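Local coordinates for magnesium and cobalt efflux protein CorC (Pseudomonas aeruginosa, PDB 3LLB) that probably takes part in magnesium and cobalt ion transport, the piece here being the C-terminal transporter-associated domain of a longer CBS-domain protein, at residues F11-L16 / D36-L41; F61-L66 / L76-L81. All coordinates share one frame; numbering follows the deposited sequence.

Contact 1 (F11-L16 / D36-L41); sequences FIVKAL and DTVGGL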
ATOM      1  N   PHE A  11       8.579  -4.210   2.867  1.00  5.05           N
ATOM      2  CA  PHE A  11       7.653  -5.257   2.502  1.00  4.46           C
ATOM      3  C   PHE A  11       7.161  -4.984   1.103  1.00  5.95           C
ATOM      4  O   PHE A  11       7.032  -3.799   0.728  1.00  7.11           O
ATOM      5  CB  PHE A  11       6.459  -5.278   3.437  1.00  5.06           C
ATOM      6  CG  PHE A  11       6.817  -5.624   4.848  1.00  5.32           C
ATOM      7  CD1 PHE A  11       6.759  -6.947   5.273  1.00  5.75           C
ATOM      8  CD2 PHE A  11       7.239  -4.652   5.713  1.00  6.13           C
ATOM      9  CE1 PHE A  11       7.101  -7.260   6.579  1.00  6.31           C
ATOM     10  CE2 PHE A  11       7.603  -5.001   7.059  1.00  6.33           C
ATOM     11  CZ  PHE A  11       7.528  -6.256   7.437  1.00  8.74           C
ATOM     12  N   ILE A  12       6.911  -6.042   0.348  1.00  6.30           N
ATOM     13  CA  ILE A  12       6.050  -5.966  -0.842  1.00  7.30           C
ATOM     14  C   ILE A  12       4.617  -6.274  -0.376  1.00  6.97           C
ATOM     15  O   ILE A  12       4.376  -7.301   0.221  1.00  9.06           O
ATOM     16  CB  ILE A  12       6.479  -6.901  -2.002  1.00  8.38           C
ATOM     17  CG1 ILE A  12       7.940  -6.687  -2.371  1.00  9.21           C
ATOM     18  CG2 ILE A  12       5.598  -6.598  -3.208  1.00  8.06           C
ATOM     19  CD1 ILE A  12       8.465  -7.694  -3.370  1.00  9.11           C
ATOM     20  N   VAL A  13       3.670  -5.376  -0.652  1.00  6.64           N
ATOM     21  CA  VAL A  13       2.282  -5.491  -0.246  1.00  6.59           C
ATOM     22  C   VAL A  13       1.382  -5.505  -1.452  1.00  6.56           C
ATOM     23  O   VAL A  13       1.458  -4.598  -2.296  1.00  7.88           O
ATOM     24  CB  VAL A  13       1.950  -4.340   0.719  1.00  6.54           C
ATOM     25  CG1 VAL A  13       0.527  -4.400   1.169  1.00  7.29           C
ATOM     26  CG2 VAL A  13       2.883  -4.353   1.957  1.00  7.33           C
ATOM     27  N   LYS A  14       0.516  -6.522  -1.578  1.00  7.00           N
ATOM     28  CA  LYS A  14      -0.468  -6.539  -2.668  1.00  7.23           C
ATOM     29  C   LYS A  14      -1.521  -5.431  -2.479  1.00  7.15           C
ATOM     30  O   LYS A  14      -1.967  -5.165  -1.334  1.00  6.57           O
ATOM     31  CB  LYS A  14      -1.139  -7.894  -2.724  1.00  7.66           C
ATOM     32  CG  LYS A  14      -0.251  -9.028  -3.283  1.00  9.37           C
ATOM     33  CD  LYS A  14      -1.025 -10.294  -3.242  1.00  9.91           C
ATOM     34  CE  LYS A  14      -0.228 -11.415  -3.836  1.00 14.82           C
ATOM     35  NZ  LYS A  14      -0.902 -12.741  -3.636  1.00 14.89           N
ATOM     36  N   ALA A  15      -1.882  -4.748  -3.581  1.00  6.95           N
ATOM     37  CA  ALA A  15      -2.908  -3.716  -3.521  1.00  6.47           C
ATOM     38  C   ALA A  15      -4.300  -4.219  -3.038  1.00  7.64           C
ATOM     39  O   ALA A  15      -5.060  -3.514  -2.413  1.00  8.15           O
ATOM     40  CB  ALA A  15      -2.958  -3.002  -4.914  1.00  6.68           C
ATOM     41  N   LEU A  16      -4.601  -5.479  -3.292  1.00  9.52           N
ATOM     42  CA  LEU A  16      -5.850  -6.123  -2.870  1.00 10.28           C
ATOM     43  C   LEU A  16      -5.916  -6.463  -1.381  1.00  9.74           C
ATOM     44  O   LEU A  16      -6.986  -6.833  -0.888  1.00 11.05           O
ATOM     45  CB  LEU A  16      -6.141  -7.390  -3.764  1.00 11.91           C
ATOM     46  CG  LEU A  16      -5.030  -8.479  -3.937  1.00 15.11           C
ATOM     47  CD1 LEU A  16      -4.863  -9.311  -2.640  1.00 17.80           C
ATOM     48  CD2 LEU A  16      -5.089  -9.437  -5.214  1.00 18.59           C
ATOM     49  N   ASP A  36     -11.465   0.034   1.594  1.00 18.74           N
ATOM     50  CA  ASP A  36     -11.536  -1.441   1.589  1.00 17.75           C
ATOM     51  C   ASP A  36     -10.177  -2.075   1.456  1.00 15.72           C
ATOM     52  O   ASP A  36      -9.915  -3.058   2.088  1.00 14.84           O
ATOM     53  CB  ASP A  36     -12.402  -2.009   0.468  1.00 18.95           C
ATOM     54  CG  ASP A  36     -13.890  -1.828   0.722  1.00 22.78           C
ATOM     55  OD1 ASP A  36     -14.297  -1.705   1.889  1.00 27.53           O
ATOM     56  OD2 ASP A  36     -14.675  -1.782  -0.265  1.00 29.32           O
ATOM     57  N   THR A  37      -9.347  -1.564   0.557  1.00 13.71           N
ATOM     58  CA  THR A  37      -8.059  -2.205   0.272  1.00 12.72           C
ATOM     59  C   THR A  37      -6.949  -1.180   0.249  1.00 11.36           C
ATOM     60  O   THR A  37      -7.199   0.007   0.176  1.00 11.52           O
ATOM     61  CB  THR A  37      -8.088  -2.952  -1.066  1.00 13.38           C
ATOM     62  OG1 THR A  37      -8.280  -2.004  -2.109  1.00 13.38           O
ATOM     63  CG2 THR A  37      -9.251  -3.992  -1.102  1.00 14.89           C
ATOM     64  N   VAL A  38      -5.722  -1.664   0.421  1.00 10.96           N
ATOM     65  CA  VAL A  38      -4.518  -0.835   0.361  1.00 10.90           C
ATOM     66  C   VAL A  38      -4.458  -0.035  -0.935  1.00 10.15           C
ATOM     67  O   VAL A  38      -4.067   1.126  -0.946  1.00 11.11           O
ATOM     68  CB  VAL A  38      -3.249  -1.700   0.580  1.00 11.25           C
ATOM     69  CG1 VAL A  38      -1.941  -0.970   0.145  1.00 12.45           C
ATOM     70  CG2 VAL A  38      -3.190  -2.155   2.044  1.00 11.20           C
ATOM     71  N   GLY A  39      -4.807  -0.658  -2.052  1.00 10.06           N
ATOM     72  CA  GLY A  39      -4.777   0.067  -3.344  1.00  9.87           C
ATOM     73  C   GLY A  39      -5.761   1.233  -3.358  1.00  8.72           C
ATOM     74  O   GLY A  39      -5.454   2.284  -3.893  1.00  9.06           O
ATOM     75  N   GLY A  40      -6.963   1.025  -2.843  1.00 10.11           N
ATOM     76  CA  GLY A  40      -7.891   2.136  -2.558  1.00 10.79           C
ATOM     77  C   GLY A  40      -7.354   3.237  -1.649  1.00 11.67           C
ATOM     78  O   GLY A  40      -7.580   4.392  -1.910  1.00 14.19           O
ATOM     79  N   LEU A  41      -6.657   2.878  -0.578  1.00 11.62           N
ATOM     80  CA  LEU A  41      -6.017   3.842   0.300  1.00 11.23           C
ATOM     81  C   LEU A  41      -5.013   4.659  -0.506  1.00 11.40           C
ATOM     82  O   LEU A  41      -5.009   5.894  -0.440  1.00 10.74           O
ATOM     83  CB  LEU A  41      -5.310   3.098   1.415  1.00 11.97           C
ATOM     84  CG  LEU A  41      -4.521   3.833   2.501  1.00 13.36           C
ATOM     85  CD1 LEU A  41      -5.392   4.823   3.279  1.00 14.78           C
ATOM     86  CD2 LEU A  41      -3.892   2.750   3.355  1.00 12.28           C
TER

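Contact 2 (F61-L66 / L76-L81); sequences FRFRVL and LRLSPL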
ATOM      1  N   PHE A  61       4.188   5.259   7.296  1.00 10.34           N
ATOM      2  CA  PHE A  61       4.745   4.503   6.186  1.00  9.94           C
ATOM      3  C   PHE A  61       4.870   5.272   4.916  1.00  9.13           C
ATOM      4  O   PHE A  61       4.090   6.176   4.656  1.00  8.88           O
ATOM      5  CB  PHE A  61       3.893   3.278   5.916  1.00 11.17           C
ATOM      6  CG  PHE A  61       3.836   2.315   7.061  1.00 12.40           C
ATOM      7  CD1 PHE A  61       4.826   1.396   7.244  1.00 13.29           C
ATOM      8  CD2 PHE A  61       2.803   2.373   7.978  1.00 14.21           C
ATOM      9  CE1 PHE A  61       4.792   0.531   8.313  1.00 15.56           C
ATOM     10  CE2 PHE A  61       2.777   1.492   9.062  1.00 15.01           C
ATOM     11  CZ  PHE A  61       3.766   0.588   9.212  1.00 14.24           C
ATOM     12  N   ARG A  62       5.886   4.890   4.142  1.00  9.75           N
ATOM     13  CA  ARG A  62       6.047   5.256   2.764  1.00  9.16           C
ATOM     14  C   ARG A  62       5.579   4.091   1.848  1.00  9.24           C
ATOM     15  O   ARG A  62       5.915   2.904   2.062  1.00  9.01           O
ATOM     16  CB  ARG A  62       7.499   5.669   2.478  1.00 10.58           C
ATOM     17  CG  ARG A  62       7.750   5.967   0.985  1.00 15.30           C
ATOM     18  CD  ARG A  62       9.189   6.425   0.584  1.00 20.89           C
ATOM     19  NE  ARG A  62       9.635   7.602   1.319  1.00 27.20           N
ATOM     20  CZ  ARG A  62      10.382   7.580   2.429  1.00 31.77           C
ATOM     21  NH1 ARG A  62      10.816   6.420   2.953  1.00 34.96           N
ATOM     22  NH2 ARG A  62      10.703   8.726   3.032  1.00 31.78           N
ATOM     23  N   PHE A  63       4.769   4.448   0.841  1.00  7.62           N
ATOM     24  CA  PHE A  63       4.249   3.521  -0.143  1.00  8.33           C
ATOM     25  C   PHE A  63       4.774   3.903  -1.522  1.00  7.44           C
ATOM     26  O   PHE A  63       4.421   4.942  -2.039  1.00  8.17           O
ATOM     27  CB  PHE A  63       2.727   3.612  -0.193  1.00  8.55           C
ATOM     28  CG  PHE A  63       2.002   3.133   1.079  1.00  8.35           C
ATOM     29  CD1 PHE A  63       1.326   1.941   1.088  1.00 11.49           C
ATOM     30  CD2 PHE A  63       1.909   3.949   2.227  1.00 10.19           C
ATOM     31  CE1 PHE A  63       0.636   1.511   2.226  1.00 10.87           C
ATOM     32  CE2 PHE A  63       1.209   3.527   3.310  1.00  9.91           C
ATOM     33  CZ  PHE A  63       0.571   2.294   3.297  1.00 11.37           C
ATOM     34  N   ARG A  64       5.585   3.024  -2.102  1.00  6.28           N
ATOM     35  CA  ARG A  64       6.165   3.230  -3.438  1.00  7.06           C
ATOM     36  C   ARG A  64       5.524   2.232  -4.392  1.00  6.42           C
ATOM     37  O   ARG A  64       5.460   0.996  -4.088  1.00  8.63           O
ATOM     38  CB  ARG A  64       7.672   3.055  -3.376  1.00  6.25           C
ATOM     39  CG  ARG A  64       8.369   3.022  -4.718  1.00 10.59           C
ATOM     40  CD  ARG A  64       9.830   2.682  -4.584  1.00 15.68           C
ATOM     41  NE  ARG A  64      10.295   2.115  -5.852  1.00 20.94           N
ATOM     42  CZ  ARG A  64      11.117   1.066  -5.991  1.00 23.05           C
ATOM     43  NH1 ARG A  64      11.613   0.410  -4.928  1.00 23.38           N
ATOM     44  NH2 ARG A  64      11.460   0.670  -7.218  1.00 25.75           N
ATOM     45  N   VAL A  65       4.997   2.711  -5.517  1.00  5.92           N
ATOM     46  CA  VAL A  65       4.380   1.840  -6.504  1.00  6.37           C
ATOM     47  C   VAL A  65       5.435   0.990  -7.213  1.00  5.09           C
ATOM     48  O   VAL A  65       6.325   1.516  -7.892  1.00  8.01           O
ATOM     49  CB  VAL A  65       3.482   2.630  -7.542  1.00  5.67           C
ATOM     50  CG1 VAL A  65       2.836   1.664  -8.490  1.00  6.04           C
ATOM     51  CG2 VAL A  65       2.457   3.452  -6.787  1.00  7.04           C
ATOM     52  N   LEU A  66       5.373  -0.318  -7.033  1.00  5.62           N
ATOM     53  CA  LEU A  66       6.250  -1.249  -7.793  1.00  5.40           C
ATOM     54  C   LEU A  66       5.639  -1.749  -9.070  1.00  5.49           C
ATOM     55  O   LEU A  66       6.342  -1.997 -10.047  1.00  6.35           O
ATOM     56  CB  LEU A  66       6.629  -2.425  -6.916  1.00  5.92           C
ATOM     57  CG  LEU A  66       7.473  -2.203  -5.678  1.00  6.97           C
ATOM     58  CD1 LEU A  66       7.521  -3.505  -4.933  1.00  9.99           C
ATOM     59  CD2 LEU A  66       8.857  -1.692  -6.047  1.00  9.59           C
ATOM     60  N   LEU A  76       2.901  -2.617  -3.972  1.00  7.36           N
ATOM     61  CA  LEU A  76       3.478  -1.479  -3.301  1.00  7.24           C
ATOM     62  C   LEU A  76       4.682  -1.986  -2.550  1.00  5.86           C
ATOM     63  O   LEU A  76       4.649  -3.090  -2.036  1.00  8.12           O
ATOM     64  CB  LEU A  76       2.470  -0.879  -2.307  1.00  8.13           C
ATOM     65  CG  LEU A  76       1.326  -0.418  -3.196  1.00  9.79           C
ATOM     66  CD1 LEU A  76       0.045  -0.851  -2.698  1.00 11.77           C
ATOM     67  CD2 LEU A  76       1.496   1.051  -3.529  1.00 11.16           C
ATOM     68  N   ARG A  77       5.741  -1.204  -2.474  1.00  6.73           N
ATOM     69  CA  ARG A  77       6.781  -1.393  -1.494  1.00  6.09           C
ATOM     70  C   ARG A  77       6.518  -0.491  -0.296  1.00  6.28           C
ATOM     71  O   ARG A  77       6.385   0.690  -0.441  1.00  5.70           O
ATOM     72  CB  ARG A  77       8.125  -1.058  -2.078  1.00  7.81           C
ATOM     73  CG  ARG A  77       9.294  -1.340  -1.197  1.00  9.28           C
ATOM     74  CD  ARG A  77      10.557  -1.505  -1.987  1.00 14.26           C
ATOM     75  NE  ARG A  77      11.718  -1.508  -1.091  1.00 16.81           N
ATOM     76  CZ  ARG A  77      12.866  -2.097  -1.332  1.00 16.87           C
ATOM     77  NH1 ARG A  77      13.040  -2.773  -2.454  1.00 19.79           N
ATOM     78  NH2 ARG A  77      13.836  -2.028  -0.428  1.00 18.31           N
ATOM     79  N   LEU A  78       6.412  -1.096   0.855  1.00  5.74           N
ATOM     80  CA  LEU A  78       6.134  -0.405   2.123  1.00  6.67           C
ATOM     81  C   LEU A  78       7.409  -0.216   2.913  1.00  7.24           C
ATOM     82  O   LEU A  78       8.095  -1.180   3.135  1.00  9.10           O
ATOM     83  CB  LEU A  78       5.165  -1.243   2.926  1.00  7.41           C
ATOM     84  CG  LEU A  78       4.594  -0.608   4.177  1.00  7.01           C
ATOM     85  CD1 LEU A  78       3.469   0.412   3.860  1.00  7.65           C
ATOM     86  CD2 LEU A  78       4.096  -1.673   5.148  1.00  6.87           C
ATOM     87  N   SER A  79       7.766   1.005   3.271  1.00  8.12           N
ATOM     88  CA  SER A  79       8.954   1.324   4.081  1.00  9.93           C
ATOM     89  C   SER A  79       8.437   2.050   5.344  1.00 12.06           C
ATOM     90  O   SER A  79       7.580   2.908   5.256  1.00 12.32           O
ATOM     91  CB  SER A  79       9.899   2.269   3.291  1.00 11.21           C
ATOM     92  OG  SER A  79      10.389   1.728   2.085  1.00 18.38           O
ATOM     93  N   PRO A  80       8.975   1.745   6.549  1.00 14.55           N
ATOM     94  CA  PRO A  80       8.611   2.601   7.702  1.00 16.69           C
ATOM     95  C   PRO A  80       9.176   4.013   7.622  1.00 19.17           C
ATOM     96  O   PRO A  80      10.286   4.168   7.137  1.00 19.98           O
ATOM     97  CB  PRO A  80       9.286   1.907   8.892  1.00 16.92           C
ATOM     98  CG  PRO A  80      10.358   1.046   8.319  1.00 16.31           C
ATOM     99  CD  PRO A  80       9.889   0.650   6.927  1.00 15.51           C
ATOM    100  N   LEU A  81       8.488   5.038   8.122  1.00 21.72           N
ATOM    101  CA  LEU A  81       9.089   6.391   8.088  1.00 23.88           C
ATOM    102  C   LEU A  81      10.272   6.651   9.072  1.00 27.30           C
ATOM    103  O   LEU A  81      11.264   7.274   8.695  1.00 27.68           O
ATOM    104  CB  LEU A  81       8.028   7.490   8.251  1.00 23.69           C
ATOM    105  CG  LEU A  81       7.044   7.776   7.121  1.00 21.87           C
ATOM    106  CD1 LEU A  81       6.072   8.910   7.532  1.00 22.67           C
ATOM    107  CD2 LEU A  81       7.768   8.105   5.831  1.00 21.11           C
TER

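Contact 1 (F11-L16 / D36-L41)
Ala-15 lies against Gly-39 at the point where the chain leaving strand 11-14 meets the first turn of helix 38-46. The carbonyl of Ala-15 does most of the work: its O accepts a hydrogen bond from Gly-39 N at 2.9 Å, with the N-H...O angle at 158° and the donor in the carbonyl plane, on a lone pair. Val-38 N also comes near this oxygen but at too poor an angle to bond. Gly-39 presents only its backbone here, and the methyl of Ala-15 packs directly on it, CB to CA 3.9 Å.

Thr-37 closes the outer side of the contact. Its CB stands 3.4 Å from Ala-15 O, and its methyl CG2 reaches Leu-16 O at 3.6 Å. Thr-37 is the N-cap of the helix; chi1 of 64° places OG1 between the backbone N and the carbonyl carbon, where it accepts a weak capping bond from Gly-40 N over 3.4 Å. On the inner side the contact turns apolar: Val-13 CG1 faces Val-38 CG1 at 4.3 Å, a loose touch completed by Phe-22 of helix 19-26, which packs on both valines.

Farther out, strand 11-14 is held between strands 3-5 and 73-80, and Thr-17 OG1 is hydrogen-bonded to Lys-14 O just beyond the strand end. Of the first amide N-H groups of the helix, which have no acceptor in a preceding turn, Gly-39 N is thus bonded by Ala-15 O, and Gly-40 N only weakly by Thr-37 OG1; the Ala-15 carbonyl would probably also be favoured by the positive end of the helix dipole.

Contact 2 (F61-L66 / L76-L81)
Arg-62 pairs with Ser-79 and, two residues further along, Arg-64 pairs with Arg-77; both are hydrogen-bonded pairs of these antiparallel strands. Of the four backbone bonds that result, Arg-77 N to Arg-64 O is the shortest at 2.7 Å. Between the pairs, Leu-78 CA makes a CH...O contact with Arg-62 O at 3.3 Å.

Apolar contacts occupy the face of Phe-63, Val-65, Leu-76 and Leu-78. With CG anti to the backbone N (chi1 -171°), the Leu-78 side chain runs alongside Phe-63, pointing the same way, and CD1 comes over one ring face, offset toward its rim, a CH-pi contact 3.6 Å from the centroid; the same methyl meets Phe-61 CB, also at 3.6 Å. The strands form a beta hairpin in the antiparallel sheet of the transporter-associated domain, and helices 19-26 and 38-46 cover this face.

Charged side chains dominate the other face. Arg-64 and Arg-77 run side by side, NH1 to NH1 4.3 Å, their guanidinium planes 39° apart; Asn-53 bonds the first and Asp-10 forms a salt bridge with the second. Leu-66 CD2 covers the centre of the Arg-64 guanidinium, 3.5 Å above its plane. Leu-81 CD2 lies over a face of the Arg-62 guanidinium, which pairs with Glu-57.

Strand 73-80 is common ground for the two contacts: it pairs with strand 11-14 of contact 1 on one side and with strand 61-68 in contact 2 on the other. Phe-11 O to Leu-78 N and Val-13 N to Leu-76 O, both 2.8 Å, are probable hydrogen bonds across the first of these pairings. Both contacts are partly buried. Contact 1, small and nearer the middle of the chain, has four of its seven touching residues buried and one backbone bond. The far larger contact 2 buries only four of twelve, all on its apolar face, and leaves its arginine face partly exposed. Their hydrophobic parts merge where Val-38 CG1 packs on Leu-76 CD1, between sheet and helix.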